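Local coordinates for hypothetical protein (Neisseria meningitidis Z2491, PDB 2F46) that is probably a phosphatase of the cysteine-dependent, nonclassical eukaryotic-like kind, at residues His23-Pro28 and Glu102-Ala107; Ile43-Cys48 and Gly75-Pro80; Pro129-Ile134 and Asn146-Leu151; Val81-Ile86 and Cys115-Gly120. One frame throughout, in Å; residues are numbered along the deposited sequence.

Contact 1. Residues His23-Pro28 and Glu102-Ala107. Unlike the reference sequence in segment 102-107: Tyr103 (reference Ser).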
loop_
_atom_site.group_PDB
_atom_site.type_symbol
_atom_site.label_atom_id
_atom_site.label_comp_id
_atom_site.label_asym_id
_atom_site.label_seq_id
_atom_site.Cartn_x
_atom_site.Cartn_y
_atom_site.Cartn_z
ATOM N N HIS A 23 -4.287 -6.754 -8.761
ATOM C CA HIS A 23 -5.434 -6.080 -8.157
ATOM C C HIS A 23 -5.032 -4.979 -7.185
ATOM O O HIS A 23 -5.854 -4.533 -6.394
ATOM C CB HIS A 23 -6.282 -7.098 -7.414
ATOM C CG HIS A 23 -6.863 -8.149 -8.310
ATOM N ND1 HIS A 23 -7.597 -7.824 -9.429
ATOM C CD2 HIS A 23 -6.825 -9.499 -8.256
ATOM C CE1 HIS A 23 -7.978 -8.932 -10.035
ATOM N NE2 HIS A 23 -7.530 -9.962 -9.341
ATOM N N LEU A 24 -3.792 -4.516 -7.278
ATOM C CA LEU A 24 -3.209 -3.648 -6.250
ATOM C C LEU A 24 -2.452 -2.440 -6.832
ATOM O O LEU A 24 -1.460 -2.621 -7.555
ATOM C CB LEU A 24 -2.259 -4.461 -5.409
ATOM C CG LEU A 24 -1.555 -3.694 -4.271
ATOM C CD1 LEU A 24 -2.577 -3.149 -3.262
ATOM C CD2 LEU A 24 -0.520 -4.541 -3.550
ATOM N N TYR A 25 -2.931 -1.254 -6.544
ATOM C CA TYR A 25 -2.218 0.024 -6.771
ATOM C C TYR A 25 -1.618 0.486 -5.449
ATOM O O TYR A 25 -2.156 0.181 -4.359
ATOM C CB TYR A 25 -3.180 1.090 -7.209
ATOM C CG TYR A 25 -3.801 0.892 -8.574
ATOM C CD1 TYR A 25 -4.863 0.042 -8.752
ATOM C CD2 TYR A 25 -3.284 1.540 -9.685
ATOM C CE1 TYR A 25 -5.430 -0.150 -10.009
ATOM C CE2 TYR A 25 -3.847 1.359 -10.951
ATOM C CZ TYR A 25 -4.913 0.511 -11.091
ATOM O OH TYR A 25 -5.507 0.315 -12.323
ATOM N N ILE A 26 -0.487 1.183 -5.533
ATOM C CA ILE A 26 0.083 1.850 -4.352
ATOM C C ILE A 26 0.229 3.356 -4.642
ATOM O O ILE A 26 0.139 3.814 -5.786
ATOM C CB ILE A 26 1.406 1.253 -3.935
ATOM C CG1 ILE A 26 2.499 1.444 -5.007
ATOM C CG2 ILE A 26 1.216 -0.187 -3.523
ATOM C CD1 ILE A 26 3.842 1.014 -4.594
ATOM N N SER A 27 0.388 4.130 -3.598
ATOM C CA SER A 27 0.530 5.579 -3.730
ATOM C C SER A 27 1.194 6.166 -2.502
ATOM O O SER A 27 1.110 5.584 -1.390
ATOM C CB SER A 27 -0.847 6.199 -3.870
ATOM O OG SER A 27 -0.870 7.611 -3.838
ATOM N N PRO A 28 1.802 7.356 -2.640
ATOM C CA PRO A 28 2.115 8.199 -1.534
ATOM C C PRO A 28 0.864 8.775 -0.899
ATOM O O PRO A 28 -0.289 8.494 -1.323
ATOM C CB PRO A 28 2.963 9.321 -2.154
ATOM C CG PRO A 28 2.691 9.275 -3.546
ATOM C CD PRO A 28 2.194 7.955 -3.922
ATOM N N GLU A 102 -12.856 -6.242 -2.283
ATOM C CA GLU A 102 -13.285 -5.957 -3.635
ATOM C C GLU A 102 -12.111 -5.291 -4.333
ATOM O O GLU A 102 -11.357 -4.481 -3.729
ATOM C CB GLU A 102 -14.511 -5.049 -3.687
ATOM C CG GLU A 102 -15.691 -5.552 -2.875
ATOM C CD GLU A 102 -16.069 -6.967 -3.137
ATOM O OE1 GLU A 102 -16.702 -7.221 -4.181
ATOM O OE2 GLU A 102 -15.778 -7.832 -2.280
ATOM N N TYR A 103 -11.927 -5.677 -5.590
ATOM C CA TYR A 103 -10.834 -5.150 -6.425
ATOM C C TYR A 103 -11.275 -4.047 -7.363
ATOM O O TYR A 103 -12.424 -3.992 -7.776
ATOM C CB TYR A 103 -10.234 -6.295 -7.254
ATOM C CG TYR A 103 -9.779 -7.491 -6.455
ATOM C CD1 TYR A 103 -9.016 -7.339 -5.291
ATOM C CD2 TYR A 103 -10.030 -8.774 -6.883
ATOM C CE1 TYR A 103 -8.583 -8.413 -4.594
ATOM C CE2 TYR A 103 -9.591 -9.874 -6.168
ATOM C CZ TYR A 103 -8.883 -9.671 -5.011
ATOM O OH TYR A 103 -8.440 -10.769 -4.319
ATOM N N PRO A 104 -10.358 -3.153 -7.744
ATOM C CA PRO A 104 -8.981 -3.078 -7.292
ATOM C C PRO A 104 -8.818 -2.431 -5.914
ATOM O O PRO A 104 -9.673 -1.650 -5.486
ATOM C CB PRO A 104 -8.292 -2.207 -8.374
ATOM C CG PRO A 104 -9.322 -1.496 -9.058
ATOM C CD PRO A 104 -10.635 -2.178 -8.810
ATOM N N VAL A 105 -7.667 -2.731 -5.304
ATOM C CA VAL A 105 -7.255 -2.185 -4.002
ATOM C C VAL A 105 -6.232 -1.086 -4.259
ATOM O O VAL A 105 -5.381 -1.241 -5.136
ATOM C CB VAL A 105 -6.615 -3.268 -3.103
ATOM C CG1 VAL A 105 -6.203 -2.654 -1.791
ATOM C CG2 VAL A 105 -7.580 -4.461 -2.864
ATOM N N LEU A 106 -6.313 0.018 -3.520
ATOM C CA LEU A 106 -5.255 1.017 -3.459
ATOM C C LEU A 106 -4.728 1.050 -2.024
ATOM O O LEU A 106 -5.499 1.361 -1.090
ATOM C CB LEU A 106 -5.798 2.397 -3.820
ATOM C CG LEU A 106 -4.868 3.603 -3.671
ATOM C CD1 LEU A 106 -3.587 3.451 -4.345
ATOM C CD2 LEU A 106 -5.617 4.834 -4.196
ATOM N N ALA A 107 -3.445 0.801 -1.869
ATOM C CA ALA A 107 -2.768 0.939 -0.577
ATOM C C ALA A 107 -1.872 2.156 -0.588
ATOM O O ALA A 107 -1.214 2.439 -1.593
ATOM C CB ALA A 107 -1.980 -0.293 -0.230
#

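Contact 2. Residues Ile43-Cys48 and Gly75-Pro80. Unlike the reference sequence in segment 43-48: Ile46 (reference Val).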
loop_
_atom_site.group_PDB
_atom_site.type_symbol
_atom_site.label_atom_id
_atom_site.label_comp_id
_atom_site.label_asym_id
_atom_site.label_seq_id
_atom_site.Cartn_x
_atom_site.Cartn_y
_atom_site.Cartn_z
ATOM N N ILE A 43 -11.275 2.297 -8.067
ATOM C CA ILE A 43 -10.813 1.722 -6.807
ATOM C C ILE A 43 -12.008 1.352 -5.932
ATOM O O ILE A 43 -12.875 2.169 -5.732
ATOM C CB ILE A 43 -9.872 2.708 -6.053
ATOM C CG1 ILE A 43 -8.632 3.087 -6.879
ATOM C CG2 ILE A 43 -9.472 2.125 -4.681
ATOM C CD1 ILE A 43 -7.832 2.004 -7.371
ATOM N N LYS A 44 -12.017 0.138 -5.422
ATOM C CA LYS A 44 -13.099 -0.287 -4.533
ATOM C C LYS A 44 -12.668 -0.442 -3.083
ATOM O O LYS A 44 -13.524 -0.456 -2.209
ATOM C CB LYS A 44 -13.686 -1.585 -5.056
ATOM C CG LYS A 44 -14.464 -1.415 -6.374
ATOM C CD LYS A 44 -15.665 -0.518 -6.167
ATOM C CE LYS A 44 -16.567 -0.409 -7.351
ATOM N NZ LYS A 44 -17.547 0.687 -7.006
ATOM N N THR A 45 -11.380 -0.598 -2.825
ATOM C CA THR A 45 -10.877 -0.785 -1.458
ATOM C C THR A 45 -9.628 0.053 -1.248
ATOM O O THR A 45 -8.746 0.092 -2.102
ATOM C CB THR A 45 -10.498 -2.242 -1.204
ATOM O OG1 THR A 45 -11.611 -3.072 -1.557
ATOM C CG2 THR A 45 -10.081 -2.491 0.243
ATOM N N ILE A 46 -9.582 0.751 -0.108
ATOM C CA ILE A 46 -8.457 1.576 0.325
ATOM C C ILE A 46 -7.867 0.950 1.571
ATOM O O ILE A 46 -8.598 0.689 2.536
ATOM C CB ILE A 46 -8.904 3.018 0.676
ATOM C CG1 ILE A 46 -9.214 3.799 -0.608
ATOM C CG2 ILE A 46 -7.880 3.758 1.562
ATOM C CD1 ILE A 46 -8.008 4.305 -1.356
ATOM N N ILE A 47 -6.555 0.741 1.552
ATOM C CA ILE A 47 -5.774 0.332 2.718
ATOM C C ILE A 47 -4.768 1.455 3.032
ATOM O O ILE A 47 -3.980 1.876 2.164
ATOM C CB ILE A 47 -4.978 -0.962 2.524
ATOM C CG1 ILE A 47 -5.935 -2.116 2.197
ATOM C CG2 ILE A 47 -4.220 -1.310 3.794
ATOM C CD1 ILE A 47 -5.281 -3.420 1.758
ATOM N N CYS A 48 -4.803 1.983 4.248
ATOM C CA CYS A 48 -3.858 2.944 4.724
ATOM C C CYS A 48 -2.894 2.309 5.651
ATOM O O CYS A 48 -3.308 1.758 6.695
ATOM C CB CYS A 48 -4.549 4.063 5.460
ATOM S SG CYS A 48 -3.488 5.238 6.266
ATOM N N GLY A 75 -14.696 -0.254 0.532
ATOM C CA GLY A 75 -14.001 -0.847 1.647
ATOM C C GLY A 75 -12.841 0.005 2.060
ATOM O O GLY A 75 -12.122 0.509 1.232
ATOM N N PHE A 76 -12.640 0.130 3.372
ATOM C CA PHE A 76 -11.585 0.968 3.954
ATOM C C PHE A 76 -10.958 0.255 5.128
ATOM O O PHE A 76 -11.669 -0.194 6.030
ATOM C CB PHE A 76 -12.177 2.273 4.465
ATOM C CG PHE A 76 -12.711 3.172 3.380
ATOM C CD1 PHE A 76 -14.037 3.070 2.962
ATOM C CD2 PHE A 76 -11.911 4.124 2.805
ATOM C CE1 PHE A 76 -14.515 3.910 1.932
ATOM C CE2 PHE A 76 -12.397 4.940 1.794
ATOM C CZ PHE A 76 -13.692 4.823 1.398
ATOM N N HIS A 77 -9.637 0.186 5.141
ATOM C CA HIS A 77 -8.919 -0.481 6.217
ATOM C C HIS A 77 -7.763 0.378 6.642
ATOM O O HIS A 77 -6.919 0.723 5.832
ATOM C CB HIS A 77 -8.401 -1.854 5.778
ATOM C CG HIS A 77 -9.466 -2.750 5.271
ATOM N ND1 HIS A 77 -10.408 -3.327 6.090
ATOM C CD2 HIS A 77 -9.795 -3.114 4.010
ATOM C CE1 HIS A 77 -11.235 -4.052 5.364
ATOM N NE2 HIS A 77 -10.897 -3.937 4.094
ATOM N N HIS A 78 -7.661 0.670 7.936
ATOM C CA HIS A 78 -6.511 1.327 8.516
ATOM C C HIS A 78 -5.584 0.310 9.179
ATOM O O HIS A 78 -5.924 -0.320 10.203
ATOM C CB HIS A 78 -6.934 2.385 9.534
ATOM C CG HIS A 78 -5.876 3.386 9.834
ATOM N ND1 HIS A 78 -6.037 4.380 10.792
ATOM C CD2 HIS A 78 -4.639 3.561 9.331
ATOM C CE1 HIS A 78 -4.942 5.106 10.853
ATOM N NE2 HIS A 78 -4.079 4.636 9.965
ATOM N N GLN A 79 -4.439 0.077 8.521
ATOM C CA GLN A 79 -3.503 -0.943 8.937
ATOM C C GLN A 79 -2.168 -0.251 9.127
ATOM O O GLN A 79 -1.205 -0.449 8.374
ATOM C CB GLN A 79 -3.427 -2.091 7.921
ATOM C CG GLN A 79 -2.505 -3.213 8.453
ATOM C CD GLN A 79 -1.813 -4.088 7.429
ATOM O OE1 GLN A 79 -2.001 -3.943 6.198
ATOM N NE2 GLN A 79 -0.978 -5.000 7.934
ATOM N N PRO A 80 -2.064 0.590 10.152
ATOM C CA PRO A 80 -0.865 1.370 10.321
ATOM C C PRO A 80 0.356 0.497 10.706
ATOM O O PRO A 80 0.252 -0.425 11.525
ATOM C CB PRO A 80 -1.245 2.338 11.442
ATOM C CG PRO A 80 -2.199 1.577 12.217
ATOM C CD PRO A 80 -3.016 0.820 11.255
#

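Contact 3. Residues Pro129-Ile134 and Asn146-Leu151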
loop_
_atom_site.group_PDB
_atom_site.type_symbol
_atom_site.label_atom_id
_atom_site.label_comp_id
_atom_site.label_asym_id
_atom_site.label_seq_id
_atom_site.Cartn_x
_atom_site.Cartn_y
_atom_site.Cartn_z
ATOM N N PRO A 129 12.257 -13.974 -6.502
ATOM C CA PRO A 129 13.606 -13.522 -6.190
ATOM C C PRO A 129 13.612 -12.052 -5.764
ATOM O O PRO A 129 12.852 -11.249 -6.294
ATOM C CB PRO A 129 14.383 -13.706 -7.519
ATOM C CG PRO A 129 13.522 -14.553 -8.387
ATOM C CD PRO A 129 12.104 -14.378 -7.908
ATOM N N VAL A 130 14.543 -11.719 -4.900
ATOM C CA VAL A 130 14.574 -10.388 -4.284
ATOM C C VAL A 130 14.745 -9.304 -5.340
ATOM O O VAL A 130 14.125 -8.245 -5.270
ATOM C CB VAL A 130 15.657 -10.311 -3.236
ATOM C CG1 VAL A 130 15.828 -8.892 -2.723
ATOM C CG2 VAL A 130 15.336 -11.249 -2.101
ATOM N N ASP A 131 15.603 -9.549 -6.337
ATOM C CA ASP A 131 15.773 -8.569 -7.395
ATOM C C ASP A 131 14.497 -8.264 -8.165
ATOM O O ASP A 131 14.295 -7.125 -8.607
ATOM C CB ASP A 131 16.858 -9.031 -8.410
ATOM C CG ASP A 131 18.278 -8.798 -7.922
ATOM O OD1 ASP A 131 18.493 -8.042 -6.959
ATOM O OD2 ASP A 131 19.191 -9.364 -8.551
ATOM N N GLU A 132 13.671 -9.291 -8.340
ATOM C CA GLU A 132 12.365 -9.149 -8.998
ATOM C C GLU A 132 11.399 -8.358 -8.120
ATOM O O GLU A 132 10.715 -7.488 -8.612
ATOM C CB GLU A 132 11.772 -10.509 -9.378
ATOM C CG GLU A 132 10.437 -10.444 -10.115
ATOM C CD GLU A 132 10.532 -9.889 -11.541
ATOM O OE1 GLU A 132 11.646 -9.517 -12.018
ATOM O OE2 GLU A 132 9.473 -9.827 -12.205
ATOM N N ILE A 133 11.390 -8.648 -6.830
ATOM C CA ILE A 133 10.573 -7.843 -5.864
ATOM C C ILE A 133 10.927 -6.357 -6.032
ATOM O O ILE A 133 10.077 -5.471 -6.212
ATOM C CB ILE A 133 10.797 -8.314 -4.425
ATOM C CG1 ILE A 133 10.367 -9.771 -4.275
ATOM C CG2 ILE A 133 10.016 -7.436 -3.433
ATOM C CD1 ILE A 133 10.740 -10.408 -2.972
ATOM N N ILE A 134 12.228 -6.085 -5.981
ATOM C CA ILE A 134 12.696 -4.724 -6.082
ATOM C C ILE A 134 12.366 -4.075 -7.440
ATOM O O ILE A 134 11.957 -2.946 -7.518
ATOM C CB ILE A 134 14.215 -4.658 -5.714
ATOM C CG1 ILE A 134 14.360 -5.020 -4.231
ATOM C CG2 ILE A 134 14.820 -3.271 -5.994
ATOM C CD1 ILE A 134 15.821 -5.147 -3.768
ATOM N N ASN A 146 17.125 -0.246 -0.164
ATOM C CA ASN A 146 17.602 -0.179 1.225
ATOM C C ASN A 146 17.016 -1.259 2.131
ATOM O O ASN A 146 17.390 -1.319 3.292
ATOM C CB ASN A 146 17.358 1.195 1.844
ATOM C CG ASN A 146 18.177 2.289 1.196
ATOM O OD1 ASN A 146 19.300 2.061 0.807
ATOM N ND2 ASN A 146 17.613 3.473 1.110
ATOM N N PHE A 147 16.092 -2.082 1.608
ATOM C CA PHE A 147 15.489 -3.187 2.350
ATOM C C PHE A 147 15.869 -4.536 1.790
ATOM O O PHE A 147 15.292 -5.550 2.186
ATOM C CB PHE A 147 13.959 -3.031 2.348
ATOM C CG PHE A 147 13.503 -1.757 2.965
ATOM C CD1 PHE A 147 13.400 -1.624 4.334
ATOM C CD2 PHE A 147 13.239 -0.652 2.172
ATOM C CE1 PHE A 147 12.983 -0.436 4.909
ATOM C CE2 PHE A 147 12.801 0.519 2.755
ATOM C CZ PHE A 147 12.730 0.639 4.116
ATOM N N ARG A 148 16.865 -4.559 0.911
ATOM C CA ARG A 148 17.267 -5.807 0.263
ATOM C C ARG A 148 17.539 -6.950 1.251
ATOM O O ARG A 148 17.052 -8.069 1.055
ATOM C CB ARG A 148 18.498 -5.579 -0.601
ATOM C CG ARG A 148 19.017 -6.861 -1.216
ATOM C CD ARG A 148 20.221 -6.574 -2.050
ATOM N NE ARG A 148 19.814 -5.816 -3.215
ATOM C CZ ARG A 148 19.221 -6.357 -4.279
ATOM N NH1 ARG A 148 18.996 -7.670 -4.332
ATOM N NH2 ARG A 148 18.865 -5.593 -5.306
ATOM N N GLU A 149 18.277 -6.651 2.313
ATOM C CA GLU A 149 18.651 -7.687 3.287
ATOM C C GLU A 149 17.439 -8.280 4.002
ATOM O O GLU A 149 17.338 -9.506 4.165
ATOM C CB GLU A 149 19.635 -7.122 4.300
ATOM C CG GLU A 149 20.990 -6.820 3.706
ATOM C CD GLU A 149 21.883 -5.986 4.617
ATOM O OE1 GLU A 149 21.636 -5.930 5.850
ATOM O OE2 GLU A 149 22.846 -5.382 4.086
ATOM N N ARG A 150 16.501 -7.422 4.422
ATOM C CA ARG A 150 15.290 -7.903 5.083
ATOM C C ARG A 150 14.440 -8.695 4.123
ATOM O O ARG A 150 13.796 -9.687 4.496
ATOM C CB ARG A 150 14.485 -6.727 5.660
ATOM C CG ARG A 150 15.165 -6.091 6.839
ATOM C CD ARG A 150 14.388 -4.880 7.319
ATOM N NE ARG A 150 13.076 -5.234 7.851
ATOM C CZ ARG A 150 12.121 -4.340 8.120
ATOM N NH1 ARG A 150 12.342 -3.053 7.912
ATOM N NH2 ARG A 150 10.949 -4.753 8.606
ATOM N N LEU A 151 14.400 -8.266 2.863
ATOM C CA LEU A 151 13.618 -9.018 1.900
ATOM C C LEU A 151 14.189 -10.433 1.731
ATOM O O LEU A 151 13.446 -11.427 1.686
ATOM C CB LEU A 151 13.535 -8.283 0.575
ATOM C CG LEU A 151 12.613 -7.050 0.594
ATOM C CD1 LEU A 151 12.864 -6.198 -0.607
ATOM C CD2 LEU A 151 11.143 -7.441 0.652
#

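Contact 4. Residues Val81-Ile86 and Cys115-Gly120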
loop_
_atom_site.group_PDB
_atom_site.type_symbol
_atom_site.label_atom_id
_atom_site.label_comp_id
_atom_site.label_asym_id
_atom_site.label_seq_id
_atom_site.Cartn_x
_atom_site.Cartn_y
_atom_site.Cartn_z
ATOM N N VAL A 81 1.486 0.787 10.063
ATOM C CA VAL A 81 2.777 0.217 10.419
ATOM C C VAL A 81 3.860 1.273 10.283
ATOM O O VAL A 81 3.661 2.338 9.680
ATOM C CB VAL A 81 3.133 -0.992 9.534
ATOM C CG1 VAL A 81 2.013 -2.057 9.561
ATOM C CG2 VAL A 81 3.401 -0.550 8.091
ATOM N N THR A 82 5.044 0.984 10.802
ATOM C CA THR A 82 6.255 1.671 10.394
ATOM C C THR A 82 7.174 0.679 9.675
ATOM O O THR A 82 7.133 -0.535 9.943
ATOM C CB THR A 82 6.994 2.342 11.564
ATOM O OG1 THR A 82 7.489 1.317 12.405
ATOM C CG2 THR A 82 6.053 3.261 12.338
ATOM N N ALA A 83 7.933 1.161 8.694
ATOM C CA ALA A 83 8.773 0.251 7.915
ATOM C C ALA A 83 9.680 -0.563 8.816
ATOM O O ALA A 83 9.865 -1.783 8.633
ATOM C CB ALA A 83 9.551 1.003 6.866
ATOM N N ARG A 84 10.224 0.112 9.817
ATOM C CA ARG A 84 11.094 -0.492 10.819
ATOM C C ARG A 84 10.420 -1.663 11.547
ATOM O O ARG A 84 11.067 -2.706 11.754
ATOM C CB ARG A 84 11.511 0.586 11.839
ATOM C CG ARG A 84 12.053 0.025 13.170
ATOM C CD ARG A 84 12.607 1.106 14.119
ATOM N NE ARG A 84 13.593 0.542 15.056
ATOM C CZ ARG A 84 14.827 0.184 14.712
ATOM N NH1 ARG A 84 15.234 0.319 13.458
ATOM N NH2 ARG A 84 15.653 -0.323 15.623
ATOM N N ASP A 85 9.165 -1.500 11.921
ATOM C CA ASP A 85 8.504 -2.448 12.834
ATOM C C ASP A 85 7.665 -3.511 12.146
ATOM O O ASP A 85 7.051 -4.344 12.821
ATOM C CB ASP A 85 7.655 -1.720 13.867
ATOM N N ILE A 86 7.647 -3.532 10.811
ATOM C CA ILE A 86 6.853 -4.525 10.091
ATOM C C ILE A 86 7.300 -5.933 10.505
ATOM O O ILE A 86 8.500 -6.255 10.439
ATOM C CB ILE A 86 7.018 -4.371 8.565
ATOM C CG1 ILE A 86 6.243 -3.149 8.093
ATOM C CG2 ILE A 86 6.513 -5.620 7.833
ATOM C CD1 ILE A 86 6.536 -2.790 6.638
ATOM N N CYS A 115 3.590 -0.112 1.977
ATOM C CA CYS A 115 2.714 -0.966 1.177
ATOM C C CYS A 115 3.561 -1.959 0.366
ATOM O O CYS A 115 3.338 -3.182 0.347
ATOM C CB CYS A 115 1.816 -0.123 0.272
ATOM S SG CYS A 115 1.091 1.359 1.096
ATOM N N SER A 116 4.589 -1.393 -0.271
ATOM C CA SER A 116 5.437 -2.185 -1.140
ATOM C C SER A 116 6.204 -3.233 -0.341
ATOM O O SER A 116 6.450 -4.349 -0.812
ATOM C CB SER A 116 6.364 -1.276 -1.939
ATOM O OG SER A 116 5.644 -0.354 -2.731
ATOM N N LEU A 117 6.589 -2.902 0.881
ATOM C CA LEU A 117 7.245 -3.888 1.743
ATOM C C LEU A 117 6.290 -4.978 2.223
ATOM O O LEU A 117 6.658 -6.170 2.280
ATOM C CB LEU A 117 7.860 -3.220 2.943
ATOM C CG LEU A 117 9.141 -2.463 2.708
ATOM C CD1 LEU A 117 9.517 -1.686 3.921
ATOM C CD2 LEU A 117 10.272 -3.397 2.379
ATOM N N LEU A 118 5.083 -4.623 2.615
ATOM C CA LEU A 118 4.129 -5.633 3.038
ATOM C C LEU A 118 3.875 -6.626 1.897
ATOM O O LEU A 118 3.837 -7.853 2.124
ATOM C CB LEU A 118 2.831 -4.977 3.516
ATOM C CG LEU A 118 2.991 -4.202 4.831
ATOM C CD1 LEU A 118 1.793 -3.300 5.024
ATOM C CD2 LEU A 118 3.149 -5.139 6.034
ATOM N N TRP A 119 3.698 -6.103 0.684
ATOM C CA TRP A 119 3.553 -6.907 -0.540
ATOM C C TRP A 119 4.807 -7.724 -0.748
ATOM O O TRP A 119 4.771 -8.958 -0.902
ATOM C CB TRP A 119 3.298 -5.996 -1.735
ATOM C CG TRP A 119 3.251 -6.655 -3.034
ATOM C CD1 TRP A 119 2.158 -7.209 -3.623
ATOM C CD2 TRP A 119 4.320 -6.783 -3.949
ATOM N NE1 TRP A 119 2.516 -7.746 -4.846
ATOM C CE2 TRP A 119 3.839 -7.489 -5.069
ATOM C CE3 TRP A 119 5.667 -6.395 -3.914
ATOM C CZ2 TRP A 119 4.634 -7.786 -6.157
ATOM C CZ3 TRP A 119 6.458 -6.680 -5.013
ATOM C CH2 TRP A 119 5.949 -7.400 -6.096
ATOM N N GLY A 120 5.950 -7.065 -0.676
ATOM C CA GLY A 120 7.229 -7.694 -1.048
ATOM C C GLY A 120 7.681 -8.781 -0.101
ATOM O O GLY A 120 8.235 -9.777 -0.540
#

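Contact 1. Residues His23-Pro28 and Glu102-Ala107
His23 and Tyr103 stack face to face where the two segments come together. Their rings are offset and almost parallel, planes 1° apart, with centroids 3.9 Å apart. The His23 CB also sits over the Tyr103 ring, 3.5 Å from its CD1. Tyr103 has CG anti to its carbonyl carbon (chi1 -54°), which swings the ring beside its own N and over the imidazole. The stack is tight although this end is partly exposed, and the cis peptide before Pro104 turns the chain from it into the strand.

Inward the contact is mostly buried and held by the backbone ladder. Val105 N bonds to His23 O at 2.8 Å, and Tyr25 N bonds to Val105 O at 2.8 Å. Ala107 N then bonds to Tyr25 O. The last bond, from Ser27 N to Ala107 O, is weak. Leu24 CD1 meets Val105 CG1 at 3.9 Å on the face that also holds Ile26 and Ala107, against helix 113-125. On the other face Leu106 CD1 lies 3.7 Å from Tyr25 CB. The Tyr25 ring turns its edge to Pro104, its CE1 being 3.9 Å from Pro104 CB.

This is a parallel pair in a mixed five-stranded sheet, strand 105-108 being its central strand, a core like that of cysteine-dependent phosphatases.

Contact 2. Residues Ile43-Cys48 and Gly75-Pro80
Strands 45-48 and 75-78 run parallel, 8° apart in direction, and five backbone hydrogen bonds join Lys44, Ile46 and Cys48 to Gly75, His77 and Gln79. They are the two strands of a beta-alpha-beta crossover, with helix 61-68 between them in the chain. The ladder starts with Gly75 N to Lys44 O at 3.0 Å. It ends past the strand with Gln79 N to Cys48 O at 2.7 Å.

Ile46, Phe76, Cys48 and His78 share the face that helix 61-68 covers. Ile46 CB approaches the Phe76 ring obliquely, 3.8 Å from Phe76 CD2, with Ile46 CG1 near CE2 of the ring. Phe61 of the helix touches Ile46, Cys48 and Phe76, and its ring meets that of His78.

Thr45, Ile47 and His77 are on the other face. Thr45 CG2 is anti to the backbone N, and this methyl touches the edge of the His77 ring, 3.8 Å from CD2. That leaves Thr45 OG1 turned the other way, where it bonds to Glu102 O. Gln79 bonds through NE2 to Asp90 O and packs on helix 88-99.

His78 NE2 bonds to Arg50 O, and the adjoining CD2 lies at Cys48. His78 CD2 is 3.5 Å from Cys48 O, and Cys48 SG sits obliquely to the ring, 3.7 Å from His78 CD2.

Contact 3. Residues Pro129-Ile134 and Asn146-Leu151
Val130 and Leu151 meet where the first turns of helices 130-139 and 148-153 pack against each other in the helical C-terminal part of the chain. Val130 CG1 is a bump that fits the hollow between Arg148 and Leu151. It lies 4.1 Å from Leu151 CB and 3.8 Å from Arg148 NH1. In return, Leu151 CD1 pushes between two consecutive isoleucines, Ile133 and Ile134. It is 4.2 Å from Ile133 CG2 and 4.1 Å from Ile134 CG1. Ile133, Ile134 and Leu151 are buried here, and Ile133 and Leu151 also rest on helix 113-125, at Ala124 and Phe121.

Arg148 roofs the outer side. Its chain leaves the helix extended (chi1 176°, chi2 180°) and then bends at chi3, which lays the guanidinium across the end of Ile134. Ile134 CD1 sits under one face, toward the rim, 3.4 Å from Arg148 NH2.

The same guanidinium grips Asp131 in a salt bridge. Asp131 belongs to the first turn of its helix and is exposed. The carboxylate and guanidinium planes stand 77° apart. Arg148 NH2 has a second carboxylate partner in Glu145. Both end nitrogens go to a single oxygen, Asp131 OD1, with NH1 at 2.7 Å and NH2 at 3.0 Å.

Contact 4. Residues Val81-Ile86 and Cys115-Gly120
Ile86 packs on Leu117 and Leu118 where the loop between strand 75-78 and helix 88-99 lies against helix 113-125. In the cysteine-dependent phosphatase fold the helix in this place follows the phosphate-binding loop. The loop in the place of 81-86 commonly bears the general acid in relatives, but that role is not established here.

The contact between the two segments is made by apolar side chains. Ile86 reaches the helix with two branches. CG2, anti to the backbone N (chi1 -74° for CG1), meets Leu118 CD2 at 3.8 Å. The extended CG1-CD1 arm goes to Leu117, and Ile86 CD1 is 3.9 Å from Leu117 CB. Ile86 thus straddles two successive helix residues. Val81 is a looser neighbour, with CG2 4.4 Å from Leu118 CD1. Leu118 is backed by Asp90 and Phe94 of helix 88-99, and Leu117 by Phe147.

Polar bonds act within the loop and on it. Asp85 N bonds to Thr82 O at 3.0 Å and closes a turn. Val81 O accepts from Arg114 NH1, just ahead of the helix segment, and Ala83 O from Arg150 NH1.

At the turn, the methyl of Ala83 touches the CD1 branch of Leu117, Ala83 CB to Leu117 CD1 4.0 Å.

In the fold
Contacts 1 and 2 are parts of one sheet, their centres 8 Å apart. Strands 105-108 and 45-48 are neighbours in it, and Leu106 N lies 2.8 Å from Thr45 O. Contact 4 is about 15 Å from each by centres. It meets contact 1 through Ile26 and Leu24, which pack on Cys115 and Trp119. Contact 3 is farther out, 12 Å from contact 4 and 21 Å from contact 1, centre to centre. It reaches contact 4 through Arg150 NH1, 2.9 Å from Ala83 O. The turn from strand 105-108 into helix 113-125, between contacts 1 and 4, is probably the phosphate-binding loop, as in related phosphatases.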